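PDB 3MN8: carboxypeptidase D from Drosophila melanogaster, which removes C-terminal arginine or lysine residues from peptides and proteins with the help of a catalytic zinc ion. Local coordinates for residues K340-D345 with R411-L416; F349-A354 with A387-Y392; E30-L35 with Q319-N324; P38-Q43 with S315-E320; Y227-A232 with E284-M289. All blocks are in the same frame, centred on the assembly; numbering follows the deposited sequence.

Contact 1: residues K340-D345 with R411-L416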
# COMPACT_ATOMS: atom_id res chain seq x y z
N LYS A 340 -9.23 14.63 7.46
CA LYS A 340 -10.28 13.75 7.01
C LYS A 340 -11.59 14.38 7.41
O LYS A 340 -11.61 15.23 8.32
CB LYS A 340 -10.13 12.35 7.61
CG LYS A 340 -10.26 12.24 9.12
CD LYS A 340 -10.26 10.76 9.50
CE LYS A 340 -10.26 10.54 10.99
NZ LYS A 340 -9.97 9.11 11.28
N GLY A 341 -12.67 14.00 6.73
CA GLY A 341 -13.96 14.60 6.99
C GLY A 341 -15.08 14.16 6.08
O GLY A 341 -14.97 13.21 5.30
N LEU A 342 -16.19 14.88 6.19
CA LEU A 342 -17.38 14.55 5.44
C LEU A 342 -17.83 15.71 4.60
O LEU A 342 -17.87 16.85 5.06
CB LEU A 342 -18.51 14.17 6.39
CG LEU A 342 -18.21 13.04 7.37
CD1 LEU A 342 -19.35 12.94 8.37
CD2 LEU A 342 -17.98 11.70 6.65
N VAL A 343 -18.17 15.40 3.36
CA VAL A 343 -18.85 16.37 2.53
C VAL A 343 -20.29 15.91 2.56
O VAL A 343 -20.62 14.78 2.18
CB VAL A 343 -18.31 16.40 1.09
CG1 VAL A 343 -19.14 17.35 0.23
CG2 VAL A 343 -16.84 16.80 1.10
N THR A 344 -21.15 16.80 3.04
CA THR A 344 -22.51 16.41 3.34
C THR A 344 -23.54 17.37 2.77
O THR A 344 -23.22 18.51 2.40
CB THR A 344 -22.71 16.32 4.84
OG1 THR A 344 -23.91 15.60 5.12
CG2 THR A 344 -22.80 17.73 5.45
N ASP A 345 -24.77 16.87 2.69
CA ASP A 345 -25.95 17.66 2.38
C ASP A 345 -26.13 18.78 3.36
O ASP A 345 -25.46 18.84 4.40
CB ASP A 345 -27.18 16.79 2.61
CG ASP A 345 -27.79 16.34 1.34
OD1 ASP A 345 -28.73 15.51 1.40
OD2 ASP A 345 -27.34 16.84 0.30
N ARG A 411 -10.12 16.40 11.88
CA ARG A 411 -11.44 16.39 11.28
C ARG A 411 -11.76 17.73 10.64
O ARG A 411 -11.37 18.78 11.15
CB ARG A 411 -12.52 16.06 12.30
CG ARG A 411 -13.91 16.19 11.71
CD ARG A 411 -14.24 15.02 10.80
NE ARG A 411 -14.98 14.01 11.54
CZ ARG A 411 -16.31 13.91 11.57
NH1 ARG A 411 -17.06 14.75 10.88
NH2 ARG A 411 -16.90 12.95 12.28
N LEU A 412 -12.48 17.70 9.52
CA LEU A 412 -12.80 18.91 8.79
C LEU A 412 -13.87 18.55 7.78
O LEU A 412 -13.61 17.82 6.83
CB LEU A 412 -11.55 19.45 8.08
CG LEU A 412 -11.67 20.80 7.36
CD1 LEU A 412 -11.81 21.93 8.35
CD2 LEU A 412 -10.48 21.04 6.45
N ASP A 413 -15.08 19.06 7.99
CA ASP A 413 -16.23 18.67 7.18
C ASP A 413 -16.67 19.80 6.27
O ASP A 413 -16.22 20.93 6.38
CB ASP A 413 -17.42 18.28 8.06
CG ASP A 413 -17.15 17.04 8.89
OD1 ASP A 413 -16.11 16.37 8.70
OD2 ASP A 413 -18.00 16.73 9.75
N PHE A 414 -17.58 19.46 5.37
CA PHE A 414 -18.14 20.42 4.45
C PHE A 414 -19.63 20.19 4.24
O PHE A 414 -20.06 19.05 4.03
CB PHE A 414 -17.41 20.34 3.11
CG PHE A 414 -15.95 20.67 3.21
CD1 PHE A 414 -15.02 19.67 3.47
CD2 PHE A 414 -15.50 21.98 3.05
CE1 PHE A 414 -13.67 19.97 3.56
CE2 PHE A 414 -14.16 22.29 3.15
CZ PHE A 414 -13.23 21.28 3.40
N LYS A 415 -20.40 21.27 4.32
CA LYS A 415 -21.76 21.28 3.80
C LYS A 415 -21.81 22.09 2.51
O LYS A 415 -21.29 23.20 2.43
CB LYS A 415 -22.75 21.82 4.83
CG LYS A 415 -22.92 20.92 6.03
CD LYS A 415 -24.21 21.21 6.78
CE LYS A 415 -24.57 20.08 7.75
NZ LYS A 415 -25.94 20.25 8.32
N LEU A 416 -22.42 21.49 1.48
CA LEU A 416 -22.55 22.13 0.18
C LEU A 416 -24.01 22.31 -0.15
O LEU A 416 -24.82 21.41 0.09
CB LEU A 416 -21.93 21.25 -0.91
CG LEU A 416 -20.49 20.77 -0.71
CD1 LEU A 416 -20.01 19.98 -1.93
CD2 LEU A 416 -19.60 21.95 -0.44
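Leu-342 and Asp-413 lie side by side where strands 339-344 and 410-415 run parallel in the transthyretin-like domain. Leu-342 is held through a side chain at its N and through the backbone at its O. Leu-342 O accepts the Phe-414 N at 2.6 Å. Asp-413 OD1 has two donors. Leu-342 N reaches Asp-413 OD1 from above the carboxylate plane at 2.9 Å. Arg-411 NH1 donates to the syn lone pair of OD1; the salt bridge also takes in OD2. The bend of the arginine at chi2 (76°) lays CD against Gly-341 CA, and a second at chi3 turns the guanidinium to Asp-413. A side chain on Gly-341 would run into Leu-412 O. Further along, Thr-344 N donates to Phe-414 O at 2.7 Å. On the face of Val-343 and Phe-414, Val-343 CG2 lies 4.1 Å from Phe-414 CB. Val-343 CG1, anti to the backbone N (chi1 175°), is turned to Leu-416 and meets its CD1 at 3.5 Å.

Contact 2: residues F349-A354 with A387-Y392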
# COMPACT_ATOMS: atom_id res chain seq x y z
N PHE A 349 -26.44 15.01 4.75
CA PHE A 349 -26.43 13.71 4.12
C PHE A 349 -25.28 13.57 3.12
O PHE A 349 -25.11 14.43 2.25
CB PHE A 349 -27.77 13.44 3.42
CG PHE A 349 -27.84 12.08 2.82
CD1 PHE A 349 -28.38 11.02 3.53
CD2 PHE A 349 -27.31 11.84 1.56
CE1 PHE A 349 -28.43 9.74 2.99
CE2 PHE A 349 -27.35 10.57 1.00
CZ PHE A 349 -27.91 9.52 1.73
N PRO A 350 -24.52 12.48 3.21
CA PRO A 350 -23.24 12.37 2.51
C PRO A 350 -23.34 12.55 1.00
O PRO A 350 -24.20 11.93 0.37
CB PRO A 350 -22.78 10.94 2.83
CG PRO A 350 -23.99 10.22 3.26
CD PRO A 350 -24.86 11.24 3.93
N ILE A 351 -22.46 13.38 0.45
CA ILE A 351 -22.31 13.48 -0.99
C ILE A 351 -21.16 12.59 -1.47
O ILE A 351 -20.00 12.77 -1.09
CB ILE A 351 -22.04 14.92 -1.46
CG1 ILE A 351 -23.03 15.89 -0.80
CG2 ILE A 351 -22.14 15.00 -2.96
CD1 ILE A 351 -22.72 17.36 -1.08
N ALA A 352 -21.49 11.63 -2.32
CA ALA A 352 -20.50 10.68 -2.82
C ALA A 352 -19.85 11.26 -4.06
O ALA A 352 -20.46 12.05 -4.77
CB ALA A 352 -21.16 9.37 -3.13
N ASP A 353 -18.61 10.88 -4.30
CA ASP A 353 -17.87 11.40 -5.46
C ASP A 353 -17.67 12.91 -5.48
O ASP A 353 -17.40 13.50 -6.53
CB ASP A 353 -18.53 10.94 -6.75
CG ASP A 353 -17.77 9.80 -7.41
OD1 ASP A 353 -16.97 10.08 -8.33
OD2 ASP A 353 -17.95 8.64 -7.01
N ALA A 354 -17.81 13.56 -4.33
CA ALA A 354 -17.45 14.96 -4.22
C ALA A 354 -15.94 15.09 -4.37
O ALA A 354 -15.20 14.12 -4.19
CB ALA A 354 -17.91 15.53 -2.89
N ALA A 387 -14.16 22.10 -1.01
CA ALA A 387 -14.82 20.96 -1.61
C ALA A 387 -15.77 21.40 -2.70
O ALA A 387 -16.37 22.48 -2.63
CB ALA A 387 -15.56 20.15 -0.54
N SER A 388 -15.91 20.56 -3.71
CA SER A 388 -16.86 20.84 -4.76
C SER A 388 -17.50 19.55 -5.27
O SER A 388 -17.00 18.45 -5.02
CB SER A 388 -16.17 21.59 -5.90
OG SER A 388 -15.06 20.86 -6.37
N ALA A 389 -18.60 19.71 -5.99
CA ALA A 389 -19.34 18.59 -6.55
C ALA A 389 -20.36 19.11 -7.56
O ALA A 389 -20.93 20.19 -7.39
CB ALA A 389 -20.05 17.79 -5.44
N PHE A 390 -20.56 18.34 -8.63
CA PHE A 390 -21.55 18.67 -9.64
C PHE A 390 -22.93 18.84 -9.00
O PHE A 390 -23.35 18.02 -8.18
CB PHE A 390 -21.57 17.57 -10.71
CG PHE A 390 -22.63 17.75 -11.76
CD1 PHE A 390 -23.75 16.93 -11.78
CD2 PHE A 390 -22.50 18.72 -12.74
CE1 PHE A 390 -24.73 17.09 -12.76
CE2 PHE A 390 -23.47 18.88 -13.71
CZ PHE A 390 -24.59 18.06 -13.72
N GLY A 391 -23.63 19.90 -9.36
CA GLY A 391 -24.95 20.14 -8.81
C GLY A 391 -24.86 20.80 -7.45
O GLY A 391 -25.86 20.99 -6.77
N TYR A 392 -23.64 21.15 -7.06
CA TYR A 392 -23.41 21.82 -5.79
C TYR A 392 -22.53 23.04 -5.95
O TYR A 392 -21.57 23.03 -6.71
CB TYR A 392 -22.80 20.87 -4.77
CG TYR A 392 -23.75 19.81 -4.31
CD1 TYR A 392 -24.53 19.99 -3.17
CD2 TYR A 392 -23.90 18.63 -5.03
CE1 TYR A 392 -25.42 19.02 -2.74
CE2 TYR A 392 -24.79 17.65 -4.61
CZ TYR A 392 -25.55 17.85 -3.47
OH TYR A 392 -26.43 16.88 -3.05
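Ile-351 lays its CD1 methyl over one face of the Tyr-392 ring. From CB the side chain forks. CG2 is the branch anti to the backbone N. Ile-351 CG2 lies 4.1 Å from Tyr-392 CE2 and 4.3 Å from Ala-389 CB. Ile-351 CG1 takes the other branch, anti to the carbonyl carbon (chi1 -47°), and runs under the phenol end of the ring, 4.2 Å from Tyr-392 CZ. At the tip, CD1 makes a CH-pi contact. Ile-351 CD1 sits 3.7 Å from the centroid of the Tyr-392 ring, 17° off the normal, and its nearest ring atom is CE1. The two side chains approach from opposite directions. A second small patch lies alongside, where Ala-354 CB meets Ala-389 CB at 4.0 Å. No hydrogen bond crosses between the segments, so the contact is apolar packing. A type II turn from Ala-389 to Tyr-392 brings the ring back over the isoleucine, closed by Tyr-392 N to Ala-389 O at 2.9 Å. With the Tyr-392 ring cut back to an alanine, Ile-351 CD1 would probably lose the face it packs on, and Asp-345 its weak hydroxyl partner. In the transthyretin-like domain, the contact joins the loop between strands 339-344 and 355-358 to the end of strand 381-388. Val-343 of strand 339-344 touches Ile-351 and Ala-354, and Leu-416 touches Ile-351, Ala-389 and Tyr-392.

Contact 3: residues E30-L35 with Q319-N324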
# COMPACT_ATOMS: atom_id res chain seq x y z
N GLU A 30 5.88 -9.35 23.72
CA GLU A 30 5.35 -9.77 22.42
C GLU A 30 5.25 -11.28 22.14
O GLU A 30 6.16 -12.05 22.44
CB GLU A 30 6.17 -9.10 21.30
CG GLU A 30 6.42 -7.61 21.52
CD GLU A 30 7.51 -7.06 20.61
OE1 GLU A 30 8.66 -7.55 20.69
OE2 GLU A 30 7.21 -6.14 19.81
N ASP A 31 4.15 -11.69 21.53
CA ASP A 31 4.00 -13.05 21.05
C ASP A 31 4.45 -13.13 19.58
O ASP A 31 3.65 -12.97 18.66
CB ASP A 31 2.55 -13.50 21.21
CG ASP A 31 2.25 -14.79 20.46
OD1 ASP A 31 1.06 -15.17 20.38
OD2 ASP A 31 3.21 -15.41 19.96
N GLU A 32 5.75 -13.36 19.37
CA GLU A 32 6.32 -13.50 18.04
C GLU A 32 6.73 -14.96 17.76
O GLU A 32 7.80 -15.22 17.20
CB GLU A 32 7.55 -12.61 17.89
CG GLU A 32 7.28 -11.12 18.01
CD GLU A 32 8.57 -10.31 17.92
OE1 GLU A 32 8.88 -9.82 16.81
OE2 GLU A 32 9.28 -10.16 18.94
N SER A 33 5.88 -15.90 18.16
CA SER A 33 6.20 -17.32 18.02
C SER A 33 6.40 -17.72 16.56
O SER A 33 7.16 -18.65 16.25
CB SER A 33 5.10 -18.17 18.66
OG SER A 33 3.89 -18.06 17.94
N PHE A 34 5.72 -17.00 15.67
CA PHE A 34 5.78 -17.30 14.24
C PHE A 34 7.20 -17.39 13.68
O PHE A 34 7.39 -17.69 12.51
CB PHE A 34 4.91 -16.31 13.42
CG PHE A 34 5.18 -14.84 13.71
CD1 PHE A 34 6.21 -14.16 13.08
CD2 PHE A 34 4.36 -14.13 14.57
CE1 PHE A 34 6.44 -12.81 13.33
CE2 PHE A 34 4.58 -12.77 14.83
CZ PHE A 34 5.61 -12.12 14.21
N LEU A 35 8.19 -17.15 14.53
CA LEU A 35 9.59 -17.20 14.12
C LEU A 35 10.27 -18.54 14.44
O LEU A 35 11.39 -18.79 13.99
CB LEU A 35 10.37 -16.08 14.80
CG LEU A 35 9.70 -14.71 14.83
CD1 LEU A 35 10.43 -13.79 15.82
CD2 LEU A 35 9.63 -14.09 13.43
N GLN A 319 15.59 -12.32 10.68
CA GLN A 319 16.28 -11.02 10.60
C GLN A 319 15.51 -9.94 9.82
O GLN A 319 15.38 -8.78 10.26
CB GLN A 319 17.67 -11.19 9.95
CG GLN A 319 18.82 -11.39 10.92
CD GLN A 319 19.41 -12.79 10.84
OE1 GLN A 319 20.61 -12.98 11.01
NE2 GLN A 319 18.55 -13.78 10.57
N GLU A 320 15.02 -10.32 8.64
CA GLU A 320 14.23 -9.42 7.81
C GLU A 320 13.04 -8.93 8.60
O GLU A 320 12.65 -7.76 8.50
CB GLU A 320 13.77 -10.12 6.53
CG GLU A 320 14.91 -10.65 5.64
CD GLU A 320 15.81 -9.54 5.07
OE1 GLU A 320 15.62 -8.35 5.41
OE2 GLU A 320 16.72 -9.87 4.26
N TRP A 321 12.46 -9.81 9.41
CA TRP A 321 11.32 -9.40 10.23
C TRP A 321 11.70 -8.27 11.21
O TRP A 321 11.00 -7.26 11.29
CB TRP A 321 10.69 -10.57 10.99
CG TRP A 321 9.76 -10.09 12.07
CD1 TRP A 321 9.99 -10.10 13.41
CD2 TRP A 321 8.47 -9.47 11.89
NE1 TRP A 321 8.93 -9.55 14.08
CE2 TRP A 321 7.98 -9.15 13.17
CE3 TRP A 321 7.69 -9.16 10.77
CZ2 TRP A 321 6.74 -8.54 13.36
CZ3 TRP A 321 6.45 -8.56 10.97
CH2 TRP A 321 5.99 -8.26 12.25
N GLN A 322 12.79 -8.45 11.94
CA GLN A 322 13.19 -7.47 12.95
C GLN A 322 13.53 -6.10 12.36
O GLN A 322 13.30 -5.08 13.01
CB GLN A 322 14.35 -7.99 13.79
CG GLN A 322 14.05 -7.98 15.27
CD GLN A 322 12.99 -9.00 15.65
OE1 GLN A 322 12.09 -8.71 16.44
NE2 GLN A 322 13.09 -10.19 15.09
N ARG A 323 14.08 -6.09 11.15
CA ARG A 323 14.40 -4.84 10.47
C ARG A 323 13.17 -4.08 9.98
O ARG A 323 13.02 -2.88 10.20
CB ARG A 323 15.33 -5.11 9.29
CG ARG A 323 16.52 -5.95 9.67
CD ARG A 323 17.31 -6.38 8.45
NE ARG A 323 18.66 -6.84 8.80
CZ ARG A 323 19.47 -7.43 7.94
NH1 ARG A 323 19.05 -7.64 6.69
NH2 ARG A 323 20.68 -7.83 8.32
N ASN A 324 12.28 -4.80 9.30
CA ASN A 324 11.15 -4.17 8.65
C ASN A 324 10.00 -3.93 9.61
O ASN A 324 9.10 -3.14 9.32
CB ASN A 324 10.69 -5.02 7.47
CG ASN A 324 11.73 -5.11 6.38
OD1 ASN A 324 11.67 -4.38 5.39
ND2 ASN A 324 12.70 -6.01 6.54
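Phe-34 points its ring edge at the face of Trp-321 in a T-shaped pair. The planes stand at 90°, and the centroid of the Phe-34 ring is 5.3 Å from that of the Trp-321 six-membered ring. Phe-34 CE1 lies over the indole, and Phe-34 CZ is 3.8 Å from Trp-321 CZ2. The first torsion of the phenylalanine (51°) sets CG between the backbone N and the carbonyl carbon, and this turns the ring edge toward the indole face. The indole edge is used by Glu-32. Trp-321 NE1 donates to Glu-32 OE1 at 2.7 Å, with an N-H...O angle of 162°. The oxygen lies close to the indole plane, but the carboxylate is turned well away from it. OE1 also forms a salt bridge with Lys-325, so this charge has two partners. Leu-35 crosses the indole at about a right angle and brings CD2 to 4.0 Å from Trp-321 CD1. The indole is thus fixed both by its N-H and by contact with its face. The contact fastens the N-terminal loop ahead of helix 43-56 onto helix 317-333. Helix 106-121 packs beside both: its Tyr-117 ring meets Trp-321, and its Tyr-113 ring meets Phe-34.

Contact 4: residues P38-Q43 with S315-E320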
# COMPACT_ATOMS: atom_id res chain seq x y z
N PRO A 38 11.54 -21.06 10.72
CA PRO A 38 11.71 -20.28 9.50
C PRO A 38 11.52 -21.12 8.24
O PRO A 38 12.17 -22.15 8.07
CB PRO A 38 13.15 -19.79 9.59
CG PRO A 38 13.53 -19.94 11.04
CD PRO A 38 12.77 -21.13 11.52
N HIS A 39 10.62 -20.67 7.37
CA HIS A 39 10.31 -21.38 6.14
C HIS A 39 9.39 -20.53 5.26
O HIS A 39 8.70 -19.63 5.75
CB HIS A 39 9.68 -22.74 6.46
CG HIS A 39 8.24 -22.65 6.88
ND1 HIS A 39 7.85 -22.02 8.03
CD2 HIS A 39 7.12 -23.14 6.31
CE1 HIS A 39 6.53 -22.11 8.15
NE2 HIS A 39 6.06 -22.79 7.12
N TYR A 40 9.38 -20.80 3.96
CA TYR A 40 8.48 -20.07 3.07
C TYR A 40 7.11 -20.74 3.02
O TYR A 40 7.02 -21.93 2.75
CB TYR A 40 9.09 -19.91 1.67
CG TYR A 40 10.15 -18.82 1.59
CD1 TYR A 40 11.50 -19.13 1.46
CD2 TYR A 40 9.80 -17.48 1.67
CE1 TYR A 40 12.46 -18.13 1.41
CE2 TYR A 40 10.75 -16.48 1.62
CZ TYR A 40 12.08 -16.81 1.48
OH TYR A 40 13.01 -15.80 1.44
N ALA A 41 6.06 -19.97 3.28
CA ALA A 41 4.71 -20.53 3.25
C ALA A 41 4.23 -20.76 1.80
O ALA A 41 4.28 -19.86 0.96
CB ALA A 41 3.74 -19.63 4.01
N SER A 42 3.79 -21.98 1.53
CA SER A 42 3.30 -22.33 0.20
C SER A 42 1.90 -21.76 -0.01
O SER A 42 1.29 -21.24 0.92
CB SER A 42 3.26 -23.85 0.01
OG SER A 42 2.24 -24.44 0.80
N GLN A 43 1.39 -21.87 -1.23
CA GLN A 43 0.01 -21.49 -1.48
C GLN A 43 -0.92 -22.20 -0.50
O GLN A 43 -1.73 -21.55 0.15
CB GLN A 43 -0.40 -21.83 -2.91
CG GLN A 43 -1.78 -21.34 -3.30
CD GLN A 43 -1.90 -19.82 -3.22
OE1 GLN A 43 -0.92 -19.08 -3.38
NE2 GLN A 43 -3.12 -19.34 -2.99
N SER A 315 16.27 -18.99 6.84
CA SER A 315 17.01 -18.56 8.04
C SER A 315 17.20 -17.06 8.06
O SER A 315 17.41 -16.46 9.11
CB SER A 315 18.38 -19.27 8.13
OG SER A 315 19.21 -18.93 7.03
N THR A 316 17.13 -16.47 6.87
CA THR A 316 17.24 -15.03 6.69
C THR A 316 16.00 -14.32 7.23
O THR A 316 16.09 -13.22 7.78
CB THR A 316 17.42 -14.69 5.19
OG1 THR A 316 18.82 -14.70 4.88
CG2 THR A 316 16.86 -13.32 4.87
N LEU A 317 14.85 -14.99 7.09
CA LEU A 317 13.54 -14.40 7.37
C LEU A 317 13.38 -13.75 8.75
O LEU A 317 12.80 -12.66 8.86
CB LEU A 317 12.45 -15.44 7.14
CG LEU A 317 12.43 -16.16 5.79
CD1 LEU A 317 11.40 -17.27 5.82
CD2 LEU A 317 12.18 -15.20 4.61
N PRO A 318 13.85 -14.42 9.81
CA PRO A 318 13.70 -13.82 11.13
C PRO A 318 14.39 -12.46 11.26
O PRO A 318 13.80 -11.56 11.86
CB PRO A 318 14.35 -14.85 12.04
CG PRO A 318 14.09 -16.15 11.35
CD PRO A 318 14.26 -15.83 9.89
N GLN A 319 15.59 -12.32 10.68
CA GLN A 319 16.28 -11.02 10.60
C GLN A 319 15.51 -9.94 9.82
O GLN A 319 15.38 -8.78 10.26
CB GLN A 319 17.67 -11.19 9.95
CG GLN A 319 18.82 -11.39 10.92
CD GLN A 319 19.41 -12.79 10.84
OE1 GLN A 319 20.61 -12.98 11.01
NE2 GLN A 319 18.55 -13.78 10.57
N GLU A 320 15.02 -10.32 8.64
CA GLU A 320 14.23 -9.42 7.81
C GLU A 320 13.04 -8.93 8.60
O GLU A 320 12.65 -7.76 8.50
CB GLU A 320 13.77 -10.12 6.53
CG GLU A 320 14.91 -10.65 5.64
CD GLU A 320 15.81 -9.54 5.07
OE1 GLU A 320 15.62 -8.35 5.41
OE2 GLU A 320 16.72 -9.87 4.26
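Tyr-40 OH hydrogen-bonds to the backbone O of Pro-312 and more weakly to Thr-105 OG1, while Leu-317 CD2 packs against it at 3.3 Å. Leu-317 sets both methyls against the Tyr-40 ring, and CD1 also reaches the His-39 backbone. Leu-317 CD2 lies against the phenol end of the ring, 3.5 Å from Tyr-40 CZ. Leu-317 CD1 lies over the centre of one face of the Tyr-40 ring, 4.3 Å above the plane, and is 3.6 Å from His-39 O. With CG anti to the carbonyl carbon (chi1 -53°), the leucine carries both methyls out from the helix to the tyrosine. Nearer the surface, two proline rings cross at about a right angle, and Pro-38 CG meets Pro-318 CG at 3.8 Å. No hydrogen bond joins the segments directly. The side chain of Tyr-40 is about 9 Å from that of the zinc ligand Glu-104, but it does not bind the metal. The contact seats the loop before helix 43-56 on the N-terminal part of helix 317-333, within the M14 catalytic domain. Tyr-148 of helix 145-149 touches Tyr-40, and Gln-109 of helix 106-121 packs on both Tyr-40 and Leu-317.

Contact 5: residues Y227-A232 with E284-M289. With GEM ((2-guanidinoethylmercapto)succinic acid), chain G.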
# COMPACT_ATOMS: atom_id res chain seq x y z
N TYR A 227 6.50 9.50 -9.64
CA TYR A 227 6.04 8.60 -10.68
C TYR A 227 7.18 7.70 -11.13
O TYR A 227 8.36 8.00 -10.89
CB TYR A 227 5.55 9.40 -11.89
CG TYR A 227 4.28 10.19 -11.70
CD1 TYR A 227 3.06 9.55 -11.50
CD2 TYR A 227 4.29 11.58 -11.78
CE1 TYR A 227 1.89 10.26 -11.35
CE2 TYR A 227 3.13 12.30 -11.63
CZ TYR A 227 1.93 11.64 -11.42
OH TYR A 227 0.78 12.35 -11.26
N ASP A 228 6.82 6.60 -11.80
CA ASP A 228 7.79 5.62 -12.32
C ASP A 228 8.14 5.93 -13.77
O ASP A 228 9.06 5.34 -14.33
CB ASP A 228 7.21 4.20 -12.22
CG ASP A 228 7.36 3.59 -10.81
OD1 ASP A 228 8.13 4.15 -10.00
OD2 ASP A 228 6.72 2.55 -10.53
N ASN A 229 7.38 6.84 -14.37
CA ASN A 229 7.63 7.20 -15.77
C ASN A 229 7.24 8.65 -16.09
O ASN A 229 6.72 9.37 -15.23
CB ASN A 229 6.93 6.22 -16.72
CG ASN A 229 5.42 6.42 -16.78
OD1 ASN A 229 4.84 7.26 -16.07
ND2 ASN A 229 4.77 5.65 -17.65
N SER A 230 7.49 9.08 -17.33
CA SER A 230 7.15 10.44 -17.74
C SER A 230 6.83 10.51 -19.22
O SER A 230 7.05 9.55 -19.96
CB SER A 230 8.30 11.39 -17.40
OG SER A 230 9.45 11.08 -18.17
N LEU A 231 6.30 11.65 -19.65
CA LEU A 231 6.10 11.96 -21.07
C LEU A 231 7.43 12.02 -21.84
O LEU A 231 7.50 11.69 -23.02
CB LEU A 231 5.34 13.28 -21.26
CG LEU A 231 3.81 13.33 -21.25
CD1 LEU A 231 3.34 14.76 -21.16
CD2 LEU A 231 3.20 12.66 -22.48
N ALA A 232 8.49 12.46 -21.16
CA ALA A 232 9.81 12.49 -21.77
C ALA A 232 10.27 11.07 -22.10
O ALA A 232 11.05 10.85 -23.04
CB ALA A 232 10.81 13.20 -20.84
N GLU A 284 12.86 4.45 -15.58
CA GLU A 284 11.45 4.52 -15.92
C GLU A 284 10.88 3.16 -16.29
O GLU A 284 11.57 2.29 -16.82
CB GLU A 284 11.16 5.55 -17.02
CG GLU A 284 11.30 7.00 -16.54
CD GLU A 284 10.72 8.01 -17.51
OE1 GLU A 284 10.95 9.23 -17.32
OE2 GLU A 284 10.03 7.59 -18.47
N LEU A 285 9.60 3.00 -15.99
CA LEU A 285 8.90 1.80 -16.38
C LEU A 285 7.45 2.22 -16.52
O LEU A 285 7.01 3.20 -15.90
CB LEU A 285 9.08 0.71 -15.32
CG LEU A 285 8.41 0.89 -13.95
CD1 LEU A 285 7.02 0.32 -14.01
CD2 LEU A 285 9.21 0.23 -12.84
N SER A 286 6.70 1.50 -17.35
CA SER A 286 5.31 1.86 -17.55
C SER A 286 4.37 0.70 -17.22
O SER A 286 4.75 -0.46 -17.38
CB SER A 286 5.08 2.37 -18.96
OG SER A 286 5.91 3.50 -19.20
N GLY A 287 3.17 1.05 -16.75
CA GLY A 287 2.13 0.07 -16.50
C GLY A 287 2.23 -0.55 -15.12
O GLY A 287 1.69 -1.63 -14.87
N GLY A 288 2.93 0.14 -14.23
CA GLY A 288 3.08 -0.36 -12.87
C GLY A 288 1.86 -0.15 -11.99
O GLY A 288 1.02 0.72 -12.24
N MET A 289 1.77 -0.94 -10.93
CA MET A 289 0.65 -0.82 -10.00
C MET A 289 0.74 0.47 -9.18
O MET A 289 -0.27 1.10 -8.89
CB MET A 289 0.62 -2.05 -9.09
CG MET A 289 -0.53 -2.09 -8.11
SD MET A 289 -0.64 -3.74 -7.37
CE MET A 289 0.93 -3.89 -6.51
C8 GEM G . 11.03 -2.42 -10.49
S7 GEM G . 9.71 -1.67 -9.57
C6 GEM G . 10.63 -0.54 -8.56
C5 GEM G . 11.55 0.39 -9.35
N3 GEM G . 10.71 1.31 -10.09
C1 GEM G . 11.10 2.17 -11.03
N4 GEM G . 10.21 2.96 -11.62
N2 GEM G . 12.38 2.24 -11.38
C9 GEM G . 10.40 -3.24 -11.59
O14 GEM G . 9.15 -3.34 -11.61
O15 GEM G . 11.13 -3.78 -12.44
C10 GEM G . 11.98 -3.26 -9.62
C11 GEM G . 11.40 -4.54 -9.01
O12 GEM G . 11.59 -4.73 -7.79
O13 GEM G . 10.81 -5.37 -9.75
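Ser-230 and Glu-284 form one polar link between these two loops. Ser-230 OG donates to Glu-284 OE1 at 2.5 Å, on the syn side and 20° out of the carboxylate plane. Ser-230 N adds a weak bond to OE2, so both carboxylate oxygens are engaged. The Glu-284 chain is extended beyond CG and passes over Asn-229 CA to get there. A leucine in place of Glu-284 would probably leave Ser-230 OG and N without these acceptors, and the loop around Ser-230 less firmly held. A second side-chain bond runs from Asn-229 ND2 to Ser-286 OG at 2.9 Å. It lies almost in the amide plane, with an N-H...O angle of 168°. The same nitrogen also donates to Asp-179 OD1. Among backbone groups, Leu-285 N donates to Asp-228 O at 2.9 Å from above the carbonyl plane, and Glu-284 CA makes a CA-H...O contact with the same oxygen. Apolar contact is slight: Asp-228 CB and Leu-285 CG are 3.9 Å apart, their side chains pointing the same way. Both turn to the inhibitor. Asp-228 OD1 lies 2.9 Å from GEM N4 of the guanidino group, and Leu-285 CD2 is 3.2 Å from that nitrogen. Asn-174, Arg-165 and Arg-175 also hydrogen-bond to GEM. An acidic residue facing a guanidino group is consistent with the preference of this M14 carboxypeptidase for C-terminal Arg and Lys.

How the contacts relate
Contacts 1 and 2 belong to the transthyretin-like domain and touch each other, with centres about 10 Å apart. The first is strand pairing by backbone bonds with a charged patch; the second is apolar packing. Contacts 3 and 4 share helix 317-333 and the N-terminal loop ahead of helix 43-56. Contact 3 sets a buried indole against a carboxylate and a ring, whereas contact 4 relies on leucine, tyrosine and proline. Contacts 1 to 3 lie away from the annotated sites; contact 4 comes nearer the zinc site. Contact 5, on the catalytic domain, joins two loops at the ligand pocket with polar bonds. Each contact mixes buried and more exposed residues; contact 1 has the most buried ones.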